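Local coordinates for heterokaryon incompatibility protein S (Podospora anserina, PDB 2WVO), which mediates heterokaryon incompatibility, meeting the prion form of its incompatible [het-s] partner with a lethal reaction that prevents viable mixed cells after vegetative fusion, at residues 41-46 / 123-128; 48-53 / 131-136. All coordinates share one frame; numbering follows the deposited sequence.

Contact 1. Residues 41-46 / 123-128; sequences CQLRLD and RALHRR
The imidazole of His126 receives Asp46 at its edge, near the ring plane, while the amide of Gln42 comes in obliquely. NH1 of Arg123 lies in plane at another part of the ring edge, and NH2 of Arg127 sits over the centre of the Arg123 guanidinium. The Asp46 carboxylate lies 31° from the plane of the imidazole. ND1 of His126 donates to OD1 of Asp46 at 2.5 Å, a very short hydrogen bond with an N-H...O angle of 155°. His126 reaches across because its CG stands anti to the backbone N (chi1 177°), which carries the ring over to helix 38-59. The second carboxylate oxygen, OD2 of Asp46, accepts from NE2 of Gln42 at 3.0 Å, met from above the carboxylate plane. The Gln42 chain, bent at chi2, brings CG near ND1 of His126 and NE2 3.4 Å from CE1 of the same ring.

These groups join two nearly parallel helices of the mainly helical HeLo domain, 38-59 and 120-136, whose local axes run 9.9 Å apart. Leu43 and His126 are level with each other, with 6.2 Å between their CA atoms. Beside the polar cluster, CD2 of Leu43 reaches CB of Leu125 at 3.7 Å and comes equally near the backbone N of His126. Ile199 of helix 194-204 touches both leucines. The other ring nitrogen, NE2 of His126, makes a weak hydrogen bond to Asp115; carboxylates thus meet both ring nitrogens, an environment that would probably favour a protonated, positively charged ring.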
ATOM      1  N   CYS A  41      12.627 -16.002   1.992  1.00 46.38           N
ATOM      2  CA  CYS A  41      11.554 -15.060   2.267  1.00 45.95           C
ATOM      3  C   CYS A  41      11.445 -14.735   3.758  1.00 45.38           C
ATOM      4  O   CYS A  41      11.173 -13.601   4.126  1.00 44.94           O
ATOM      5  CB  CYS A  41      10.230 -15.589   1.710  1.00 46.29           C
ATOM      6  SG  CYS A  41      10.143 -15.449  -0.077  1.00 47.33           S
ATOM      7  N   GLN A  42      11.665 -15.737   4.602  1.00 45.08           N
ATOM      8  CA  GLN A  42      11.709 -15.539   6.048  1.00 45.08           C
ATOM      9  C   GLN A  42      12.867 -14.615   6.439  1.00 45.19           C
ATOM     10  O   GLN A  42      12.722 -13.725   7.296  1.00 45.60           O
ATOM     11  CB  GLN A  42      11.819 -16.886   6.775  1.00 44.75           C
ATOM     12  CG  GLN A  42      11.900 -16.770   8.292  1.00 45.01           C
ATOM     13  CD  GLN A  42      10.695 -16.070   8.894  1.00 46.00           C
ATOM     14  OE1 GLN A  42       9.609 -16.640   8.964  1.00 46.75           O
ATOM     15  NE2 GLN A  42      10.884 -14.829   9.331  1.00 45.95           N
ATOM     16  N   LEU A  43      14.004 -14.812   5.786  1.00 44.99           N
ATOM     17  CA  LEU A  43      15.196 -14.004   6.033  1.00 45.01           C
ATOM     18  C   LEU A  43      15.072 -12.577   5.508  1.00 44.89           C
ATOM     19  O   LEU A  43      15.656 -11.659   6.081  1.00 44.75           O
ATOM     20  CB  LEU A  43      16.436 -14.677   5.424  1.00 44.89           C
ATOM     21  CG  LEU A  43      16.973 -15.903   6.165  1.00 44.94           C
ATOM     22  CD1 LEU A  43      18.030 -16.610   5.316  1.00 45.50           C
ATOM     23  CD2 LEU A  43      17.529 -15.517   7.537  1.00 44.93           C
ATOM     24  N   ARG A  44      14.336 -12.402   4.411  1.00 44.82           N
ATOM     25  CA  ARG A  44      14.063 -11.067   3.865  1.00 45.15           C
ATOM     26  C   ARG A  44      13.158 -10.244   4.793  1.00 45.24           C
ATOM     27  O   ARG A  44      13.292  -9.025   4.878  1.00 45.59           O
ATOM     28  CB  ARG A  44      13.455 -11.172   2.467  1.00 45.22           C
ATOM     29  CG  ARG A  44      14.487 -11.449   1.393  1.00 45.20           C
ATOM     30  CD  ARG A  44      13.851 -11.777   0.060  1.00 45.04           C
ATOM     31  NE  ARG A  44      13.361 -10.620  -0.692  1.00 43.97           N
ATOM     32  CZ  ARG A  44      14.130  -9.674  -1.242  1.00 43.74           C
ATOM     33  NH1 ARG A  44      15.455  -9.682  -1.093  1.00 39.76           N
ATOM     34  NH2 ARG A  44      13.557  -8.687  -1.924  1.00 43.42           N
ATOM     35  N   LEU A  45      12.252 -10.929   5.487  1.00 45.54           N
ATOM     36  CA  LEU A  45      11.433 -10.342   6.551  1.00 46.10           C
ATOM     37  C   LEU A  45      12.337  -9.962   7.736  1.00 45.74           C
ATOM     38  O   LEU A  45      12.294  -8.833   8.234  1.00 45.44           O
ATOM     39  CB  LEU A  45      10.378 -11.366   6.982  1.00 46.27           C
ATOM     40  CG  LEU A  45       8.867 -11.104   6.997  1.00 48.26           C
ATOM     41  CD1 LEU A  45       8.364 -10.090   5.954  1.00 47.83           C
ATOM     42  CD2 LEU A  45       8.125 -12.439   6.842  1.00 46.23           C
ATOM     43  N   ASP A  46      13.174 -10.915   8.160  1.00 45.74           N
ATOM     44  CA  ASP A  46      14.166 -10.692   9.211  1.00 45.29           C
ATOM     45  C   ASP A  46      15.075  -9.517   8.877  1.00 44.75           C
ATOM     46  O   ASP A  46      15.434  -8.744   9.762  1.00 44.68           O
ATOM     47  CB  ASP A  46      15.045 -11.932   9.422  1.00 45.54           C
ATOM     48  CG  ASP A  46      14.275 -13.143   9.920  1.00 47.49           C
ATOM     49  OD1 ASP A  46      14.862 -14.251   9.854  1.00 49.69           O
ATOM     50  OD2 ASP A  46      13.103 -13.017  10.361  1.00 48.70           O
ATOM     51  N   ARG A 123      17.863 -21.618   9.260  1.00 61.39           N
ATOM     52  CA  ARG A 123      17.399 -21.642  10.650  1.00 61.78           C
ATOM     53  C   ARG A 123      18.345 -20.861  11.568  1.00 61.80           C
ATOM     54  O   ARG A 123      17.886 -20.092  12.413  1.00 61.83           O
ATOM     55  CB  ARG A 123      17.241 -23.100  11.127  1.00 61.99           C
ATOM     56  CG  ARG A 123      16.719 -23.307  12.553  1.00 63.52           C
ATOM     57  CD  ARG A 123      15.211 -23.075  12.657  1.00 65.64           C
ATOM     58  NE  ARG A 123      14.724 -23.050  14.039  1.00 66.38           N
ATOM     59  CZ  ARG A 123      14.667 -21.960  14.806  1.00 67.90           C
ATOM     60  NH1 ARG A 123      15.076 -20.778  14.349  1.00 68.00           N
ATOM     61  NH2 ARG A 123      14.202 -22.049  16.046  1.00 68.82           N
ATOM     62  N   ALA A 124      19.654 -21.062  11.381  1.00 61.70           N
ATOM     63  CA  ALA A 124      20.695 -20.435  12.204  1.00 61.73           C
ATOM     64  C   ALA A 124      20.857 -18.931  11.958  1.00 61.91           C
ATOM     65  O   ALA A 124      21.076 -18.165  12.905  1.00 62.02           O
ATOM     66  CB  ALA A 124      22.033 -21.156  12.023  1.00 61.48           C
ATOM     67  N   LEU A 125      20.780 -18.520  10.693  1.00 61.95           N
ATOM     68  CA  LEU A 125      20.753 -17.108  10.326  1.00 62.32           C
ATOM     69  C   LEU A 125      19.532 -16.405  10.910  1.00 62.76           C
ATOM     70  O   LEU A 125      19.630 -15.280  11.407  1.00 62.80           O
ATOM     71  CB  LEU A 125      20.736 -16.963   8.807  1.00 62.29           C
ATOM     72  CG  LEU A 125      21.898 -16.408   7.974  1.00 62.06           C
ATOM     73  CD1 LEU A 125      23.234 -16.302   8.717  1.00 61.25           C
ATOM     74  CD2 LEU A 125      22.027 -17.219   6.689  1.00 59.83           C
ATOM     75  N   HIS A 126      18.380 -17.070  10.823  1.00 63.25           N
ATOM     76  CA  HIS A 126      17.120 -16.569  11.368  1.00 63.53           C
ATOM     77  C   HIS A 126      17.213 -16.282  12.871  1.00 63.93           C
ATOM     78  O   HIS A 126      16.748 -15.237  13.339  1.00 63.81           O
ATOM     79  CB  HIS A 126      15.984 -17.561  11.083  1.00 63.23           C
ATOM     80  CG  HIS A 126      14.668 -17.164  11.680  1.00 63.18           C
ATOM     81  ND1 HIS A 126      13.942 -16.085  11.224  1.00 62.08           N
ATOM     82  CD2 HIS A 126      13.954 -17.693  12.701  1.00 62.86           C
ATOM     83  CE1 HIS A 126      12.833 -15.970  11.933  1.00 62.23           C
ATOM     84  NE2 HIS A 126      12.816 -16.935  12.837  1.00 62.48           N
ATOM     85  N   ARG A 127      17.811 -17.217  13.609  1.00 64.46           N
ATOM     86  CA  ARG A 127      18.022 -17.070  15.052  1.00 65.15           C
ATOM     87  C   ARG A 127      18.939 -15.880  15.331  1.00 65.00           C
ATOM     88  O   ARG A 127      18.665 -15.080  16.219  1.00 65.38           O
ATOM     89  CB  ARG A 127      18.621 -18.357  15.641  1.00 65.01           C
ATOM     90  CG  ARG A 127      18.489 -18.493  17.160  1.00 65.71           C
ATOM     91  CD  ARG A 127      19.274 -19.700  17.719  1.00 65.99           C
ATOM     92  NE  ARG A 127      19.029 -20.938  16.967  1.00 67.82           N
ATOM     93  CZ  ARG A 127      17.946 -21.706  17.081  1.00 67.87           C
ATOM     94  NH1 ARG A 127      16.971 -21.385  17.927  1.00 67.70           N
ATOM     95  NH2 ARG A 127      17.837 -22.803  16.337  1.00 67.72           N
ATOM     96  N   ARG A 128      20.009 -15.767  14.547  1.00 64.84           N
ATOM     97  CA  ARG A 128      20.991 -14.692  14.674  1.00 65.04           C
ATOM     98  C   ARG A 128      20.407 -13.308  14.366  1.00 64.47           C
ATOM     99  O   ARG A 128      20.722 -12.338  15.055  1.00 64.38           O
ATOM    100  CB  ARG A 128      22.215 -14.998  13.793  1.00 65.16           C
ATOM    101  CG  ARG A 128      23.283 -13.919  13.730  1.00 65.61           C
ATOM    102  CD  ARG A 128      24.474 -14.386  12.913  1.00 66.38           C
ATOM    103  NE  ARG A 128      25.517 -14.999  13.742  1.00 70.90           N
ATOM    104  CZ  ARG A 128      25.635 -16.306  13.967  1.00 71.53           C
ATOM    105  NH1 ARG A 128      24.770 -17.161  13.428  1.00 72.72           N
ATOM    106  NH2 ARG A 128      26.613 -16.759  14.739  1.00 70.29           N
TER

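Contact 2. Residues 48-53 / 131-136; sequences AKVRLS and DLVSRR
Val133 is the centre of this contact, its two methyl groups meeting different side chains of helix 38-59. CG1 of Val133, placed between Val50 and Ser53, meets CG2 of Val50 at 3.6 Å, and CG2 of Val133 presses against CE of Lys49 at 3.4 Å, tighter than usual for two carbons. The lysine chain, extended beyond CG, crosses the valine at about a right angle and lays its methylenes along this methyl. Leu132 adds a looser touch, its CD2 lying 4.2 Å from CG2 of Val50.

Next to the valines, NH1 of Arg136 donates to OG of Ser53 at 2.9 Å, with an N-H...O angle of 161° and the oxygen in the guanidinium plane. The same hydroxyl gives its proton to the carbonyl O of Val50, 2.8 Å from OG within its own helix. With OG between its backbone N and carbonyl carbon (chi1 85°), the Ser53 hydroxyl turns back to Val50 O of the preceding turn and remains within reach of Arg136 NH1. This is side-by-side packing of near-parallel helices, crossing at 25° with local axes 9.6 Å apart, in which segments of helices 38-59 and 120-136 bring Val50 and Val133 level within the helical HeLo domain.

Further out, charges fix the long side chains at their ends. NH2 of Arg136 forms a salt bridge with Glu187 of helix 177-187, a residue that also touches Val50 and Leu132. NZ of Lys49 is paired with Glu26 in a salt bridge and donates to a water that also contacts OG of Ser134. Phe25 and Val22 pack on the lysine chain from the N-terminal part of the fold.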
ATOM      1  N   ALA A  48      14.454  -6.909   6.794  1.00 43.57           N
ATOM      2  CA  ALA A  48      13.629  -5.699   6.836  1.00 43.34           C
ATOM      3  C   ALA A  48      13.497  -5.192   8.264  1.00 43.31           C
ATOM      4  O   ALA A  48      13.583  -3.988   8.511  1.00 43.73           O
ATOM      5  CB  ALA A  48      12.236  -5.965   6.215  1.00 43.10           C
ATOM      6  N   LYS A  49      13.307  -6.122   9.198  1.00 43.01           N
ATOM      7  CA  LYS A  49      13.282  -5.831  10.630  1.00 42.91           C
ATOM      8  C   LYS A  49      14.621  -5.279  11.150  1.00 43.08           C
ATOM      9  O   LYS A  49      14.648  -4.255  11.853  1.00 42.86           O
ATOM     10  CB  LYS A  49      12.890  -7.093  11.401  1.00 42.66           C
ATOM     11  CG  LYS A  49      12.543  -6.869  12.862  1.00 43.71           C
ATOM     12  CD  LYS A  49      12.338  -8.216  13.547  1.00 45.12           C
ATOM     13  CE  LYS A  49      11.767  -8.056  14.939  1.00 46.03           C
ATOM     14  NZ  LYS A  49      11.323  -9.373  15.485  1.00 46.95           N
ATOM     15  N   VAL A  50      15.717  -5.967  10.819  1.00 42.88           N
ATOM     16  CA  VAL A  50      17.072  -5.550  11.212  1.00 43.25           C
ATOM     17  C   VAL A  50      17.390  -4.133  10.737  1.00 43.61           C
ATOM     18  O   VAL A  50      17.991  -3.337  11.448  1.00 44.10           O
ATOM     19  CB  VAL A  50      18.156  -6.532  10.652  1.00 43.14           C
ATOM     20  CG1 VAL A  50      19.552  -5.907  10.711  1.00 42.15           C
ATOM     21  CG2 VAL A  50      18.119  -7.856  11.392  1.00 42.48           C
ATOM     22  N   ARG A  51      16.989  -3.860   9.506  1.00 44.18           N
ATOM     23  CA  ARG A  51      17.120  -2.578   8.847  1.00 44.45           C
ATOM     24  C   ARG A  51      16.471  -1.460   9.686  1.00 44.33           C
ATOM     25  O   ARG A  51      17.059  -0.412   9.944  1.00 44.02           O
ATOM     26  CB  ARG A  51      16.398  -2.757   7.516  1.00 45.12           C
ATOM     27  CG  ARG A  51      16.667  -1.783   6.429  1.00 46.39           C
ATOM     28  CD  ARG A  51      18.048  -1.880   5.773  1.00 44.35           C
ATOM     29  NE  ARG A  51      18.382  -0.493   5.466  1.00 44.49           N
ATOM     30  CZ  ARG A  51      17.948   0.165   4.396  1.00 44.11           C
ATOM     31  NH1 ARG A  51      17.230  -0.451   3.470  1.00 43.47           N
ATOM     32  NH2 ARG A  51      18.262   1.441   4.245  1.00 44.32           N
ATOM     33  N   LEU A  52      15.243  -1.708  10.106  1.00 44.23           N
ATOM     34  CA  LEU A  52      14.485  -0.814  10.969  1.00 44.65           C
ATOM     35  C   LEU A  52      15.211  -0.647  12.314  1.00 43.88           C
ATOM     36  O   LEU A  52      15.428   0.479  12.770  1.00 43.73           O
ATOM     37  CB  LEU A  52      13.083  -1.394  11.149  1.00 44.36           C
ATOM     38  CG  LEU A  52      11.767  -0.612  11.165  1.00 46.58           C
ATOM     39  CD1 LEU A  52      11.792   0.721  10.391  1.00 45.94           C
ATOM     40  CD2 LEU A  52      10.633  -1.546  10.673  1.00 45.47           C
ATOM     41  N   SER A  53      15.618  -1.762  12.919  1.00 43.46           N
ATOM     42  CA  SER A  53      16.344  -1.734  14.186  1.00 43.78           C
ATOM     43  C   SER A  53      17.669  -0.978  14.086  1.00 43.36           C
ATOM     44  O   SER A  53      18.047  -0.275  15.022  1.00 43.17           O
ATOM     45  CB  SER A  53      16.571  -3.146  14.741  1.00 43.71           C
ATOM     46  OG  SER A  53      17.736  -3.746  14.187  1.00 46.20           O
ATOM     47  N   ASP A 131      17.751 -12.485  17.297  1.00 63.76           N
ATOM     48  CA  ASP A 131      18.489 -12.130  18.532  1.00 63.49           C
ATOM     49  C   ASP A 131      19.153 -10.755  18.476  1.00 63.07           C
ATOM     50  O   ASP A 131      19.145 -10.009  19.454  1.00 62.74           O
ATOM     51  CB  ASP A 131      19.547 -13.191  18.866  1.00 63.60           C
ATOM     52  CG  ASP A 131      18.941 -14.505  19.329  1.00 64.52           C
ATOM     53  OD1 ASP A 131      19.718 -15.415  19.694  1.00 66.28           O
ATOM     54  OD2 ASP A 131      17.698 -14.640  19.327  1.00 65.18           O
ATOM     55  N   LEU A 132      19.732 -10.445  17.323  1.00 62.95           N
ATOM     56  CA  LEU A 132      20.333  -9.148  17.039  1.00 63.16           C
ATOM     57  C   LEU A 132      19.377  -7.959  17.279  1.00 62.94           C
ATOM     58  O   LEU A 132      19.764  -6.979  17.914  1.00 62.24           O
ATOM     59  CB  LEU A 132      20.864  -9.164  15.603  1.00 63.31           C
ATOM     60  CG  LEU A 132      21.444  -7.972  14.847  1.00 64.13           C
ATOM     61  CD1 LEU A 132      22.707  -7.433  15.521  1.00 64.77           C
ATOM     62  CD2 LEU A 132      21.763  -8.457  13.436  1.00 63.82           C
ATOM     63  N   VAL A 133      18.136  -8.041  16.786  1.00 62.93           N
ATOM     64  CA  VAL A 133      17.170  -6.959  17.049  1.00 62.97           C
ATOM     65  C   VAL A 133      16.599  -6.983  18.481  1.00 62.97           C
ATOM     66  O   VAL A 133      16.319  -5.936  19.041  1.00 62.49           O
ATOM     67  CB  VAL A 133      16.056  -6.778  15.946  1.00 63.35           C
ATOM     68  CG1 VAL A 133      16.505  -7.320  14.588  1.00 61.85           C
ATOM     69  CG2 VAL A 133      14.742  -7.372  16.374  1.00 63.42           C
ATOM     70  N   SER A 134      16.463  -8.172  19.069  1.00 63.40           N
ATOM     71  CA  SER A 134      16.123  -8.309  20.498  1.00 64.17           C
ATOM     72  C   SER A 134      17.069  -7.547  21.427  1.00 64.35           C
ATOM     73  O   SER A 134      16.618  -6.956  22.416  1.00 64.24           O
ATOM     74  CB  SER A 134      16.082  -9.779  20.922  1.00 64.08           C
ATOM     75  OG  SER A 134      14.880 -10.385  20.485  1.00 65.57           O
ATOM     76  N   ARG A 135      18.367  -7.578  21.114  1.00 64.66           N
ATOM     77  CA  ARG A 135      19.371  -6.815  21.865  0.50 65.26           C
ATOM     78  C   ARG A 135      19.098  -5.322  21.727  1.00 65.42           C
ATOM     79  O   ARG A 135      19.026  -4.603  22.715  1.00 65.77           O
ATOM     80  CB  ARG A 135      20.800  -7.142  21.391  0.50 65.20           C
ATOM     81  CG  ARG A 135      21.869  -6.131  21.853  0.50 65.36           C
ATOM     82  CD  ARG A 135      22.922  -5.901  20.774  0.50 65.70           C
ATOM     83  NE  ARG A 135      23.038  -4.489  20.399  0.50 65.35           N
ATOM     84  CZ  ARG A 135      23.445  -4.057  19.205  0.50 65.32           C
ATOM     85  NH1 ARG A 135      23.780  -4.918  18.250  0.50 65.75           N
ATOM     86  NH2 ARG A 135      23.513  -2.757  18.956  0.50 64.95           N
ATOM     87  N   ARG A 136      18.947  -4.866  20.489  1.00 66.08           N
ATOM     88  CA  ARG A 136      18.683  -3.463  20.194  1.00 67.10           C
ATOM     89  C   ARG A 136      17.364  -2.961  20.763  1.00 68.13           C
ATOM     90  O   ARG A 136      17.282  -1.828  21.221  1.00 68.19           O
ATOM     91  CB  ARG A 136      18.694  -3.229  18.686  1.00 66.61           C
ATOM     92  CG  ARG A 136      20.058  -3.269  18.093  1.00 65.64           C
ATOM     93  CD  ARG A 136      19.999  -3.098  16.619  1.00 64.08           C
ATOM     94  NE  ARG A 136      21.337  -3.014  16.055  1.00 63.86           N
ATOM     95  CZ  ARG A 136      21.624  -3.196  14.772  1.00 63.56           C
ATOM     96  NH1 ARG A 136      20.657  -3.490  13.905  1.00 63.81           N
ATOM     97  NH2 ARG A 136      22.879  -3.090  14.357  1.00 62.64           N
TER
HETATM   98  O   HOH W   1      13.722 -10.186  17.413  1.00 54.41           O

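Overall arrangement
Both contacts join helix 38-59 to helix 120-136, taken in the same order along each, with centres about 11 Å apart. Both are buried; contact 2 lies nearer the centre of the molecule, although Leu132 and Arg136 are partly exposed, and buries more surface, 302 against 211 Å². Contact 1 is dominated by a polar histidine-carboxylate cluster with one leucine pair beside it; contact 2 puts valines at its centre, flanked by Lys49 and Arg136, whose charged ends pair with glutamates outside the segments. Their surroundings differ too: helix 194-204 covers the leucines of 41-46 / 123-128, whereas helices 177-187 and 14-23 border 48-53 / 131-136. The other chain of the assembly touches neither.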